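Local coordinates for ribosomal RNA small subunit methyltransferase D (Escherichia coli, PDB 2FPO), which methylates the N2 atom of guanine 966 of 16S rRNA within the assembled 30S particle, using S-adenosyl-L-methionine as methyl donor, at residues E71-Y76 with G103-V108; Q57-F62 with M113-Q118; D39-T44 with L155-S160. All coordinates share one frame; numbering follows the deposited sequence.

Contact 1. Residues E71-Y76 with G103-V108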
loop_
_atom_site.group_PDB
_atom_site.type_symbol
_atom_site.label_atom_id
_atom_site.label_comp_id
_atom_site.label_asym_id
_atom_site.label_seq_id
_atom_site.Cartn_x
_atom_site.Cartn_y
_atom_site.Cartn_z
ATOM N N GLU A 71 -3.212 -8.796 1.989
ATOM C CA GLU A 71 -3.546 -9.380 0.696
ATOM C C GLU A 71 -2.262 -9.575 -0.147
ATOM O O GLU A 71 -2.109 -10.608 -0.807
ATOM C CB GLU A 71 -4.572 -8.449 0.037
ATOM C CG GLU A 71 -5.263 -8.939 -1.177
ATOM C CD GLU A 71 -6.334 -9.945 -0.883
ATOM O OE1 GLU A 71 -7.182 -9.727 0.030
ATOM O OE2 GLU A 71 -6.304 -10.965 -1.589
ATOM N N ALA A 72 -1.327 -8.605 -0.098
ATOM C CA ALA A 72 -0.038 -8.743 -0.803
ATOM C C ALA A 72 0.752 -9.948 -0.307
ATOM O O ALA A 72 1.187 -10.765 -1.108
ATOM C CB ALA A 72 0.818 -7.417 -0.752
ATOM N N LEU A 73 0.878 -10.113 1.011
ATOM C CA LEU A 73 1.566 -11.259 1.567
ATOM C C LEU A 73 0.901 -12.589 1.225
ATOM O O LEU A 73 1.577 -13.597 0.998
ATOM C CB LEU A 73 1.700 -11.120 3.089
ATOM C CG LEU A 73 2.643 -9.978 3.466
ATOM C CD1 LEU A 73 2.263 -9.456 4.872
ATOM C CD2 LEU A 73 4.153 -10.350 3.357
ATOM N N SER A 74 -0.422 -12.587 1.217
ATOM C CA SER A 74 -1.164 -13.786 0.895
ATOM C C SER A 74 -0.794 -14.286 -0.514
ATOM O O SER A 74 -0.602 -15.490 -0.730
ATOM C CB SER A 74 -2.662 -13.511 0.999
ATOM O OG SER A 74 -3.393 -14.716 0.853
ATOM N N ARG A 75 -0.651 -13.338 -1.438
ATOM C CA ARG A 75 -0.430 -13.608 -2.835
ATOM C C ARG A 75 1.069 -13.714 -3.151
ATOM O O ARG A 75 1.509 -13.510 -4.300
ATOM C CB ARG A 75 -1.132 -12.538 -3.654
ATOM C CG ARG A 75 -2.643 -12.495 -3.406
ATOM C CD ARG A 75 -3.255 -11.305 -4.139
ATOM N NE ARG A 75 -4.695 -11.120 -3.890
ATOM C CZ ARG A 75 -5.657 -11.246 -4.797
ATOM N NH1 ARG A 75 -5.372 -11.595 -6.053
ATOM N NH2 ARG A 75 -6.926 -11.014 -4.457
ATOM N N TYR A 76 1.827 -14.039 -2.097
ATOM C CA TYR A 76 3.227 -14.442 -2.172
ATOM C C TYR A 76 4.196 -13.310 -2.513
ATOM O O TYR A 76 5.256 -13.551 -3.098
ATOM C CB TYR A 76 3.409 -15.649 -3.118
ATOM C CG TYR A 76 2.557 -16.851 -2.740
ATOM C CD1 TYR A 76 2.955 -17.726 -1.731
ATOM C CD2 TYR A 76 1.342 -17.103 -3.396
ATOM C CE1 TYR A 76 2.174 -18.842 -1.388
ATOM C CE2 TYR A 76 0.545 -18.203 -3.054
ATOM C CZ TYR A 76 0.966 -19.063 -2.052
ATOM O OH TYR A 76 0.180 -20.147 -1.729
ATOM N N GLY A 103 6.153 -14.121 8.807
ATOM C CA GLY A 103 7.431 -13.595 9.278
ATOM C C GLY A 103 8.084 -12.601 8.328
ATOM O O GLY A 103 8.947 -11.830 8.742
ATOM N N ASN A 104 7.672 -12.647 7.060
ATOM C CA ASN A 104 8.207 -11.843 5.974
ATOM C C ASN A 104 7.523 -10.459 5.878
ATOM O O ASN A 104 7.212 -9.991 4.786
ATOM C CB ASN A 104 8.129 -12.611 4.618
ATOM C CG ASN A 104 6.686 -12.922 4.178
ATOM O OD1 ASN A 104 5.813 -13.194 5.013
ATOM N ND2 ASN A 104 6.437 -12.873 2.867
ATOM N N ALA A 105 7.349 -9.818 7.036
ATOM C CA ALA A 105 6.716 -8.514 7.178
ATOM C C ALA A 105 7.130 -7.838 8.471
ATOM O O ALA A 105 7.586 -8.493 9.423
ATOM C CB ALA A 105 5.189 -8.647 7.111
ATOM N N ARG A 106 7.011 -6.523 8.509
ATOM C CA ARG A 106 7.289 -5.778 9.725
ATOM C C ARG A 106 6.299 -4.611 9.773
ATOM O O ARG A 106 5.741 -4.169 8.739
ATOM C CB ARG A 106 8.704 -5.215 9.722
ATOM C CG ARG A 106 8.975 -4.247 8.573
ATOM C CD ARG A 106 10.207 -3.377 8.895
ATOM N NE ARG A 106 11.466 -4.166 8.868
ATOM C CZ ARG A 106 12.151 -4.483 7.769
ATOM N NH1 ARG A 106 13.313 -5.169 7.877
ATOM N NH2 ARG A 106 11.707 -4.114 6.567
ATOM N N VAL A 107 6.072 -4.114 10.965
ATOM C CA VAL A 107 5.150 -3.019 11.136
ATOM C C VAL A 107 5.943 -1.968 11.825
ATOM O O VAL A 107 6.577 -2.221 12.872
ATOM C CB VAL A 107 3.950 -3.428 12.029
ATOM C CG1 VAL A 107 3.055 -2.225 12.320
ATOM C CG2 VAL A 107 3.157 -4.612 11.377
ATOM N N VAL A 108 5.876 -0.770 11.275
ATOM C CA VAL A 108 6.525 0.362 11.879
ATOM C C VAL A 108 5.433 1.376 12.305
ATOM O O VAL A 108 4.615 1.828 11.485
ATOM C CB VAL A 108 7.514 1.038 10.886
ATOM C CG1 VAL A 108 8.121 2.284 11.492
ATOM C CG2 VAL A 108 8.647 0.053 10.395
HETATM O O HOH W 1 4.141 -13.928 1.511
#
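Leu73, near the end of helix 67-74, packs on Asn104 and Ala105 where strand 105-108 begins at the edge of the Rossmann-like methyltransferase sheet. The helix stops just beyond it in a Schellman motif: Tyr76 has a positive phi of 72°, its N is bonded to Leu73 O at 3.1 Å, and Ala72 O accepts from Ala77 N.

The two methyls of Leu73 have different neighbours. CD1 meets Ala105 CB at 3.8 Å, an ordinary apolar touch, while CD2 lies against polar atoms, 3.4 Å from both Asn104 O and Asn104 ND2. Leucine and asparagine run past each other in opposite senses. The asparagine CG sits between its own backbone N and carbonyl carbon (chi1 63°), which turns the amide back toward the helix end.

A water then joins the segments. It donates to Leu73 O at 2.6 Å and accepts from Asn104 ND2 at 2.9 Å; ND2 also bonds to Ala78 O, just ahead of the neighbouring strand 79-83. Leu97 of helix 87-99 touches both Leu73 and Ala105, continuing the apolar patch.

The contact therefore joins an apolar touch to a water bridge. At the helix end the Leu73 carbonyl is served by Tyr76 N, the water and Gln20 NE2, so its polarity is met where regular helical bonding runs out.

Contact 2. Residues Q57-F62 with M113-Q118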
loop_
_atom_site.group_PDB
_atom_site.type_symbol
_atom_site.label_atom_id
_atom_site.label_comp_id
_atom_site.label_asym_id
_atom_site.label_seq_id
_atom_site.Cartn_x
_atom_site.Cartn_y
_atom_site.Cartn_z
ATOM N N GLN A 57 8.709 -6.883 -3.298
ATOM C CA GLN A 57 8.888 -6.155 -2.052
ATOM C C GLN A 57 7.884 -5.004 -2.042
ATOM O O GLN A 57 7.885 -4.142 -2.946
ATOM C CB GLN A 57 10.330 -5.656 -1.924
ATOM C CG GLN A 57 11.231 -6.604 -1.088
ATOM C CD GLN A 57 10.900 -6.604 0.441
ATOM O OE1 GLN A 57 11.375 -7.472 1.180
ATOM N NE2 GLN A 57 10.086 -5.633 0.900
ATOM N N CYS A 58 7.036 -4.992 -1.010
ATOM C CA CYS A 58 5.909 -4.058 -0.894
ATOM C C CYS A 58 6.034 -3.127 0.302
ATOM O O CYS A 58 6.457 -3.516 1.400
ATOM C CB CYS A 58 4.572 -4.814 -0.784
ATOM S SG CYS A 58 4.313 -6.023 -2.093
ATOM N N LEU A 59 5.660 -1.887 0.083
ATOM C CA LEU A 59 5.626 -0.934 1.180
ATOM C C LEU A 59 4.217 -0.346 1.241
ATOM O O LEU A 59 3.698 0.151 0.245
ATOM C CB LEU A 59 6.712 0.133 0.946
ATOM C CG LEU A 59 6.655 1.384 1.833
ATOM C CD1 LEU A 59 7.121 0.985 3.262
ATOM C CD2 LEU A 59 7.518 2.485 1.188
ATOM N N ASP A 60 3.584 -0.414 2.410
ATOM C CA ASP A 60 2.270 0.206 2.610
ATOM C C ASP A 60 2.447 1.435 3.521
ATOM O O ASP A 60 2.717 1.283 4.728
ATOM C CB ASP A 60 1.333 -0.809 3.249
ATOM C CG ASP A 60 -0.147 -0.428 3.134
ATOM O OD1 ASP A 60 -0.500 0.759 2.970
ATOM O OD2 ASP A 60 -0.966 -1.345 3.242
ATOM N N CYS A 61 2.284 2.630 2.937
ATOM C CA CYS A 61 2.560 3.895 3.646
ATOM C C CYS A 61 1.584 4.264 4.753
ATOM O O CYS A 61 1.960 5.051 5.639
ATOM C CB CYS A 61 2.684 5.065 2.667
ATOM S SG CYS A 61 4.064 4.846 1.500
ATOM N N PHE A 62 0.346 3.764 4.668
ATOM C CA PHE A 62 -0.727 4.057 5.644
ATOM C C PHE A 62 -1.483 2.757 5.713
ATOM O O PHE A 62 -2.568 2.610 5.097
ATOM C CB PHE A 62 -1.688 5.201 5.177
ATOM C CG PHE A 62 -0.972 6.452 4.748
ATOM C CD1 PHE A 62 -0.679 7.450 5.672
ATOM C CD2 PHE A 62 -0.554 6.604 3.423
ATOM C CE1 PHE A 62 0.063 8.610 5.266
ATOM C CE2 PHE A 62 0.168 7.738 2.995
ATOM C CZ PHE A 62 0.462 8.756 3.915
HETATM N N MSE A 113 5.291 10.794 6.814
HETATM C CA MSE A 113 6.169 11.928 6.513
HETATM C C MSE A 113 7.523 11.826 7.205
HETATM O O MSE A 113 8.547 12.055 6.552
HETATM C CB MSE A 113 5.504 13.247 6.902
HETATM C CG MSE A 113 4.115 13.351 6.327
HETATM SE SE MSE A 113 4.186 13.896 4.478
HETATM C CE MSE A 113 4.070 15.732 4.860
ATOM N N SER A 114 7.523 11.478 8.501
ATOM C CA SER A 114 8.747 11.216 9.244
ATOM C C SER A 114 9.444 9.964 8.737
ATOM O O SER A 114 10.678 9.934 8.598
ATOM C CB SER A 114 8.444 10.994 10.737
ATOM O OG SER A 114 8.017 12.210 11.305
ATOM N N PHE A 115 8.660 8.921 8.507
ATOM C CA PHE A 115 9.227 7.657 8.070
ATOM C C PHE A 115 9.968 7.711 6.723
ATOM O O PHE A 115 11.062 7.153 6.591
ATOM C CB PHE A 115 8.207 6.515 8.047
ATOM C CG PHE A 115 8.832 5.222 7.585
ATOM C CD1 PHE A 115 9.655 4.501 8.437
ATOM C CD2 PHE A 115 8.682 4.791 6.270
ATOM C CE1 PHE A 115 10.280 3.336 7.985
ATOM C CE2 PHE A 115 9.325 3.633 5.819
ATOM C CZ PHE A 115 10.111 2.919 6.691
ATOM N N LEU A 116 9.357 8.356 5.728
ATOM C CA LEU A 116 9.900 8.406 4.366
ATOM C C LEU A 116 10.989 9.455 4.185
ATOM O O LEU A 116 11.700 9.443 3.174
ATOM C CB LEU A 116 8.769 8.600 3.322
ATOM C CG LEU A 116 7.660 7.524 3.326
ATOM C CD1 LEU A 116 6.507 7.965 2.474
ATOM C CD2 LEU A 116 8.254 6.151 2.868
ATOM N N ALA A 117 11.116 10.361 5.153
ATOM C CA ALA A 117 12.155 11.405 5.128
ATOM C C ALA A 117 13.451 10.878 5.719
ATOM O O ALA A 117 13.953 11.399 6.743
ATOM C CB ALA A 117 11.697 12.669 5.851
ATOM N N GLN A 118 13.995 9.867 5.050
ATOM C CA GLN A 118 15.298 9.286 5.346
ATOM C C GLN A 118 15.749 8.487 4.094
ATOM O O GLN A 118 14.941 8.269 3.184
ATOM C CB GLN A 118 15.192 8.341 6.553
ATOM C CG GLN A 118 14.185 7.180 6.329
ATOM C CD GLN A 118 14.244 6.107 7.402
ATOM O OE1 GLN A 118 15.310 5.834 7.976
ATOM N NE2 GLN A 118 13.086 5.482 7.691
#
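Leu59 and Leu116 lie alongside each other, their side chains pointing in opposite senses, strand against helix, and the rest of the contact is arranged around that pair. Leu59 belongs to strand 57-60, an interior strand of the sheet between 79-83 and 123-128; Leu116 lies on the short helix 112-116 that packs over it.

Leu59 has its CG anti to the backbone N (chi1 168°), which carries the fork out toward the helix. One prong, CD2, meets Leu116 CD2 at 4.1 Å. The other, CD1, comes to Phe115 CE2 at 4.3 Å and approaches that ring obliquely. Leu116 is forked too: while its CD2 takes Leu59, its CD1 lies 4.1 Å from Cys61 SG. The sulfur thus extends the apolar row by one residue past the strand, where the chain turns away.

Behind these side chains the helix end is tied down by polar bonds. Gln118 folds back so that NE2 donates to Phe115 O at 2.8 Å, arriving in the carbonyl plane and making 149° at the oxygen. The next carbonyl, Leu116 O, receives Asn147 ND2 and Trp149 NE1, and the Trp149 ring also meets that of Phe115, their planes about 40° apart.

Cys61 and Phe62 lead into the glycine-rich stretch that, in class I methyltransferases, follows the first strand and usually binds S-adenosyl-L-methionine. Asp60, immediately before, makes a weak bond from OD2 to Gly69 N.

Across the interface itself, methyls, a ring and a thiol sulfur make apolar packing without a directional bond. The directional bonds at this end of the helix go to its carbonyls, from Gln118, Asn147 and Trp149, while the leucines supply the buried fit.

Contact 3. Residues D39-T44 with L155-S160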
loop_
_atom_site.group_PDB
_atom_site.type_symbol
_atom_site.label_atom_id
_atom_site.label_comp_id
_atom_site.label_asym_id
_atom_site.label_seq_id
_atom_site.Cartn_x
_atom_site.Cartn_y
_atom_site.Cartn_z
ATOM N N ASP A 39 -13.875 -5.289 -1.004
ATOM C CA ASP A 39 -13.464 -6.438 -1.768
ATOM C C ASP A 39 -13.216 -6.049 -3.222
ATOM O O ASP A 39 -12.216 -6.446 -3.796
ATOM C CB ASP A 39 -14.525 -7.537 -1.681
ATOM C CG ASP A 39 -14.602 -8.193 -0.309
ATOM O OD1 ASP A 39 -13.947 -7.724 0.661
ATOM O OD2 ASP A 39 -15.345 -9.198 -0.201
ATOM N N ARG A 40 -14.118 -5.267 -3.804
ATOM C CA ARG A 40 -14.037 -4.939 -5.223
ATOM C C ARG A 40 -12.822 -4.100 -5.575
ATOM O O ARG A 40 -12.179 -4.326 -6.603
ATOM C CB ARG A 40 -15.323 -4.281 -5.713
ATOM C CG ARG A 40 -16.302 -5.293 -6.233
ATOM C CD ARG A 40 -17.440 -4.637 -6.998
ATOM N NE ARG A 40 -18.529 -5.575 -7.236
ATOM C CZ ARG A 40 -19.277 -6.108 -6.274
ATOM N NH1 ARG A 40 -20.254 -6.945 -6.585
ATOM N NH2 ARG A 40 -19.046 -5.803 -4.999
ATOM N N VAL A 41 -12.498 -3.152 -4.693
ATOM C CA VAL A 41 -11.244 -2.395 -4.760
ATOM C C VAL A 41 -10.038 -3.332 -4.775
ATOM O O VAL A 41 -9.238 -3.315 -5.715
ATOM C CB VAL A 41 -11.149 -1.407 -3.564
ATOM C CG1 VAL A 41 -9.735 -0.808 -3.427
ATOM C CG2 VAL A 41 -12.236 -0.321 -3.694
ATOM N N ARG A 42 -9.908 -4.155 -3.743
ATOM C CA ARG A 42 -8.766 -5.057 -3.628
ATOM C C ARG A 42 -8.702 -6.011 -4.811
ATOM O O ARG A 42 -7.626 -6.293 -5.344
ATOM C CB ARG A 42 -8.791 -5.826 -2.296
ATOM C CG ARG A 42 -8.084 -5.103 -1.174
ATOM C CD ARG A 42 -8.050 -5.947 0.099
ATOM N NE ARG A 42 -9.379 -6.062 0.691
ATOM C CZ ARG A 42 -9.748 -7.010 1.538
ATOM N NH1 ARG A 42 -8.889 -7.954 1.904
ATOM N NH2 ARG A 42 -10.983 -7.024 2.009
ATOM N N GLU A 43 -9.873 -6.495 -5.226
ATOM C CA GLU A 43 -9.984 -7.373 -6.367
ATOM C C GLU A 43 -9.408 -6.733 -7.620
ATOM O O GLU A 43 -8.566 -7.328 -8.291
ATOM C CB GLU A 43 -11.451 -7.749 -6.555
ATOM C CG GLU A 43 -11.699 -8.877 -7.488
ATOM C CD GLU A 43 -13.196 -9.215 -7.559
ATOM O OE1 GLU A 43 -13.541 -10.411 -7.469
ATOM O OE2 GLU A 43 -14.013 -8.276 -7.684
ATOM N N THR A 44 -9.830 -5.511 -7.909
ATOM C CA THR A 44 -9.324 -4.758 -9.056
ATOM C C THR A 44 -7.794 -4.532 -8.970
ATOM O O THR A 44 -7.072 -4.798 -9.939
ATOM C CB THR A 44 -10.064 -3.389 -9.184
ATOM O OG1 THR A 44 -11.464 -3.622 -9.336
ATOM C CG2 THR A 44 -9.569 -2.577 -10.373
ATOM N N LEU A 155 5.662 0.124 -9.141
ATOM C CA LEU A 155 4.238 0.433 -9.269
ATOM C C LEU A 155 3.789 1.067 -7.983
ATOM O O LEU A 155 4.098 0.554 -6.906
ATOM C CB LEU A 155 3.438 -0.850 -9.531
ATOM C CG LEU A 155 3.819 -1.445 -10.883
ATOM C CD1 LEU A 155 3.478 -2.929 -10.974
ATOM C CD2 LEU A 155 3.186 -0.616 -12.022
ATOM N N ILE A 156 3.136 2.215 -8.080
ATOM C CA ILE A 156 2.636 2.937 -6.909
ATOM C C ILE A 156 1.102 3.093 -7.025
ATOM O O ILE A 156 0.585 3.698 -7.955
ATOM C CB ILE A 156 3.297 4.324 -6.747
ATOM C CG1 ILE A 156 4.830 4.236 -6.796
ATOM C CG2 ILE A 156 2.819 5.023 -5.457
ATOM C CD1 ILE A 156 5.438 4.433 -8.237
ATOM N N TYR A 157 0.393 2.524 -6.079
ATOM C CA TYR A 157 -1.062 2.584 -6.067
ATOM C C TYR A 157 -1.436 3.838 -5.304
ATOM O O TYR A 157 -0.913 4.078 -4.211
ATOM C CB TYR A 157 -1.650 1.318 -5.411
ATOM C CG TYR A 157 -3.129 1.392 -5.037
ATOM C CD1 TYR A 157 -4.130 1.321 -6.014
ATOM C CD2 TYR A 157 -3.517 1.521 -3.705
ATOM C CE1 TYR A 157 -5.493 1.384 -5.663
ATOM C CE2 TYR A 157 -4.860 1.586 -3.349
ATOM C CZ TYR A 157 -5.840 1.524 -4.317
ATOM O OH TYR A 157 -7.162 1.576 -3.929
ATOM N N VAL A 158 -2.309 4.638 -5.905
ATOM C CA VAL A 158 -2.747 5.900 -5.336
ATOM C C VAL A 158 -4.266 5.926 -5.387
ATOM O O VAL A 158 -4.878 5.682 -6.425
ATOM C CB VAL A 158 -2.148 7.157 -6.099
ATOM C CG1 VAL A 158 -2.709 8.450 -5.526
ATOM C CG2 VAL A 158 -0.647 7.167 -6.013
ATOM N N GLU A 159 -4.866 6.146 -4.224
ATOM C CA GLU A 159 -6.293 6.286 -4.098
ATOM C C GLU A 159 -6.629 7.758 -3.740
ATOM O O GLU A 159 -6.001 8.364 -2.850
ATOM C CB GLU A 159 -6.782 5.323 -3.019
ATOM C CG GLU A 159 -8.243 5.334 -2.803
ATOM C CD GLU A 159 -8.714 4.222 -1.864
ATOM O OE1 GLU A 159 -8.227 3.069 -1.986
ATOM O OE2 GLU A 159 -9.596 4.529 -1.028
ATOM N N SER A 160 -7.613 8.320 -4.446
ATOM C CA SER A 160 -7.958 9.725 -4.289
ATOM C C SER A 160 -9.368 10.045 -4.781
ATOM O O SER A 160 -9.817 9.482 -5.759
ATOM C CB SER A 160 -6.939 10.586 -5.040
ATOM O OG SER A 160 -7.072 11.947 -4.679
#
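Tyr157 reaches from strand 154-161 to Val41 of helix 39-53, and its side chain can be followed outward. At CB the chain leaves the strand toward the helix. CG is anti to the backbone N (chi1 166°), sending the ring off the sheet. Leu45 of the same helix, Leu68 of helix 67-74 and Tyr186 of the adjoining strand also touch the tyrosine.

Only at the tip does it meet the opposing segment: OH lies 3.5 Å from Val41 CG1, with the valine and tyrosine side chains crossing at about a right angle. Val41 presents that methyl because CG1 is anti to its backbone N. The same hydroxyl donates to Glu159 OE1 at 2.7 Å, reaching the oxygen on its anti side, 19° out of the carboxylate plane. Val41 CG1 is 4.4 Å from Glu159 OE1 as well, so one methyl lies near both the hydroxyl and the oxygen it bonds.

Glu159 OE2, the other oxygen, lies near Asp129 OD1, which puts two carboxylates close together. Asp129 is the first residue of the Asp-Pro-Pro-Phe sequence that marks the active site in N6-adenine methyltransferases and their relatives.

The tyrosine proton is committed to the glutamate, which sets the direction of the hydroxyl's hydrogen. Toward Val41 what remains is van der Waals contact, a small touch in which a methyl lies beside a polar pair bonded within its own strand.

The three contacts are nested along the chain: contact 3 closes the longest loop, contact 2 lies inside it and contact 1 inside that. All reach the same seven-stranded sheet, through one of its outermost strands, 105-108, the interior strand 57-60 and strand 154-161. Centres are about 15 Å apart for contacts 1 and 2, and about 17 Å for either with contact 3. Cys58 SG touches Ala72 CB while neighbouring Leu59 turns to helix 112-116, so contacts 1 and 2 use opposite faces of the sheet. Arg42 NH1 bridges to Glu71 OE1 at 3.1 Å, tying helix 39-53 to helix 67-74. Together they sample helix packing on both faces of the Rossmann-like methyltransferase core.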